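Local coordinates for putative molybdenum cofactor biosynthesis protein (Corynebacterium diphtheriae, PDB 2G2C) that probably binds molybdopterin and is thought to take part in molybdenum cofactor biosynthesis, at residues A[9-14]-A[73-78]. Residues are numbered along the deposited sequence; the frame is centred on the assembly and turned at random.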
ATOM      1  N   ALA A   9       1.427  -5.485  -5.824  1.00 11.20           N
ATOM      2  CA  ALA A   9       2.786  -4.937  -5.709  1.00 11.35           C
ATOM      3  C   ALA A   9       3.038  -4.453  -4.314  1.00 11.90           C
ATOM      4  O   ALA A   9       2.149  -3.838  -3.664  1.00 12.51           O
ATOM      5  CB  ALA A   9       3.031  -3.783  -6.714  1.00 11.89           C
ATOM      6  N   ILE A  10       4.258  -4.692  -3.862  1.00 11.06           N
ATOM      7  CA  ILE A  10       4.703  -4.147  -2.571  1.00 11.35           C
ATOM      8  C   ILE A  10       5.781  -3.091  -2.799  1.00 12.21           C
ATOM      9  O   ILE A  10       6.713  -3.310  -3.621  1.00 12.09           O
ATOM     10  CB  ILE A  10       5.247  -5.271  -1.648  1.00 11.33           C
ATOM     11  CG1 ILE A  10       4.093  -6.244  -1.292  1.00 10.58           C
ATOM     12  CG2 ILE A  10       6.042  -4.672  -0.441  1.00 11.61           C
ATOM     13  CD1 ILE A  10       4.539  -7.543  -0.635  1.00 11.82           C
ATOM     14  N   ILE A  11       5.651  -1.972  -2.086  1.00 10.41           N
ATOM     15  CA  ILE A  11       6.657  -0.891  -2.169  1.00 10.84           C
ATOM     16  C   ILE A  11       7.081  -0.521  -0.763  1.00 11.01           C
ATOM     17  O   ILE A  11       6.285   0.028   0.009  1.00 11.50           O
ATOM     18  CB  ILE A  11       6.079   0.360  -2.881  1.00 10.31           C
ATOM     19  CG1 ILE A  11       5.658  -0.035  -4.307  1.00 12.51           C
ATOM     20  CG2 ILE A  11       7.090   1.492  -2.849  1.00 11.75           C
ATOM     21  CD1 ILE A  11       4.737   1.007  -5.021  1.00 12.15           C
ATOM     22  N   VAL A  12       8.305  -0.905  -0.400  1.00 11.72           N
ATOM     23  CA  VAL A  12       8.789  -0.567   0.926  1.00 11.44           C
ATOM     24  C   VAL A  12       9.592   0.739   0.823  1.00 11.82           C
ATOM     25  O   VAL A  12      10.506   0.849   0.028  1.00 12.77           O
ATOM     26  CB  VAL A  12       9.642  -1.723   1.513  1.00 11.83           C
ATOM     27  CG1 VAL A  12      10.337  -1.281   2.771  1.00 12.11           C
ATOM     28  CG2 VAL A  12       8.759  -2.947   1.753  1.00 13.67           C
ATOM     29  N   VAL A  13       9.210   1.724   1.624  1.00 11.90           N
ATOM     30  CA  VAL A  13       9.746   3.068   1.497  1.00 12.36           C
ATOM     31  C   VAL A  13      10.635   3.323   2.730  1.00 13.24           C
ATOM     32  O   VAL A  13      10.126   3.447   3.865  1.00 13.49           O
ATOM     33  CB  VAL A  13       8.587   4.117   1.415  1.00 12.32           C
ATOM     34  CG1 VAL A  13       9.123   5.545   1.251  1.00 14.34           C
ATOM     35  CG2 VAL A  13       7.565   3.750   0.288  1.00 12.94           C
ATOM     36  N   SER A  14      11.950   3.362   2.503  1.00 13.72           N
ATOM     37  CA  SER A  14      12.897   3.456   3.626  1.00 14.60           C
ATOM     38  C   SER A  14      14.293   3.702   3.141  1.00 15.01           C
ATOM     39  O   SER A  14      14.801   2.922   2.357  1.00 15.42           O
ATOM     40  CB  SER A  14      12.931   2.119   4.380  1.00 15.90           C
ATOM     41  OG  SER A  14      14.012   2.077   5.340  1.00 16.83           O
ATOM     42  N   ILE A  73      -1.832  -2.352  -4.548  1.00 10.26           N
ATOM     43  CA  ILE A  73      -0.505  -1.865  -4.250  1.00 10.72           C
ATOM     44  C   ILE A  73      -0.487  -1.505  -2.800  1.00 11.31           C
ATOM     45  O   ILE A  73      -1.340  -0.721  -2.351  1.00 10.94           O
ATOM     46  CB  ILE A  73      -0.188  -0.598  -5.099  1.00 10.62           C
ATOM     47  CG1 ILE A  73      -0.209  -0.961  -6.591  1.00 11.75           C
ATOM     48  CG2 ILE A  73       1.159  -0.008  -4.669  1.00 11.72           C
ATOM     49  CD1 ILE A  73      -0.021   0.229  -7.562  1.00 12.31           C
ATOM     50  N   ILE A  74       0.456  -2.085  -2.055  1.00 10.62           N
ATOM     51  CA  ILE A  74       0.576  -1.732  -0.632  1.00 10.52           C
ATOM     52  C   ILE A  74       1.985  -1.161  -0.408  1.00 11.29           C
ATOM     53  O   ILE A  74       2.966  -1.757  -0.838  1.00 10.96           O
ATOM     54  CB  ILE A  74       0.234  -2.912   0.295  1.00 11.15           C
ATOM     55  CG1 ILE A  74       0.270  -2.437   1.777  1.00 12.74           C
ATOM     56  CG2 ILE A  74       1.147  -4.085   0.038  1.00 13.26           C
ATOM     57  CD1 ILE A  74      -0.645  -3.241   2.717  1.00 14.97           C
ATOM     58  N   THR A  75       2.048   0.016   0.219  1.00 10.95           N
ATOM     59  CA  THR A  75       3.325   0.642   0.558  1.00 11.26           C
ATOM     60  C   THR A  75       3.533   0.472   2.070  1.00 11.76           C
ATOM     61  O   THR A  75       2.565   0.352   2.845  1.00 11.36           O
ATOM     62  CB  THR A  75       3.352   2.151   0.214  1.00 12.14           C
ATOM     63  OG1 THR A  75       2.383   2.876   0.999  1.00 12.43           O
ATOM     64  CG2 THR A  75       3.029   2.364  -1.286  1.00 11.92           C
ATOM     65  N   ALA A  76       4.796   0.500   2.488  1.00 10.67           N
ATOM     66  CA  ALA A  76       5.108   0.442   3.921  1.00 10.36           C
ATOM     67  C   ALA A  76       6.138   1.495   4.168  1.00 10.53           C
ATOM     68  O   ALA A  76       7.246   1.373   3.636  1.00 11.89           O
ATOM     69  CB  ALA A  76       5.647  -0.976   4.291  1.00 10.43           C
ATOM     70  N   GLY A  77       5.801   2.507   4.979  1.00 11.22           N
ATOM     71  CA  GLY A  77       6.748   3.535   5.308  1.00 12.12           C
ATOM     72  C   GLY A  77       6.506   4.874   4.640  1.00 11.21           C
ATOM     73  O   GLY A  77       5.735   4.997   3.677  1.00 11.54           O
ATOM     74  N   GLY A  78       7.201   5.873   5.171  1.00 11.22           N
ATOM     75  CA  GLY A  78       7.148   7.230   4.607  1.00 11.55           C
ATOM     76  C   GLY A  78       5.880   8.006   4.908  1.00 11.51           C
ATOM     77  O   GLY A  78       5.544   8.953   4.197  1.00 11.21           O
TER
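Val13 N donates to Ala76 O at 2.8 Å, and this bond is nearly straight, 174° at the hydrogen. It is the last of four in a parallel beta ladder. Ile74 N binds Ala9 O, Ile11 N binds Ile74 O, and Ala76 N binds Ile11 O at 2.9 Å. The ladder joins the adjacent inner strands 5-13 and 72-76 of the mixed sheet in the probable molybdopterin-binding domain. Over 9-13 and 73-76 the strand directions differ by 16°. Ile11 O also takes a CH...O contact from Thr75 CA at 3.1 Å.

On one face Ile10 and Ile74 lie side by side, with Ile10 CG1 3.9 Å from Ile74 CG2. Both reach Leu30 of helix 26-34. The other face carries Ala9, Ile11, Ile73 and Thr75. With CG1 anti to its carbonyl carbon (chi1 -60°), Ile11 brings CD1 to 3.7 Å from Ile73 CG2. Helix 55-67 packs against both isoleucines. Thr75 CG2 sits 4.0 Å from Ile11 CB, while its OG1 bonds to Asn138 ND2 of strand 135-139.

Past the ladder, Gly77 lies close to a bound sodium ion, and its O is hydrogen-bonded to Thr87 OG1. Val13 CB meets that same Gly77 O at 3.7 Å.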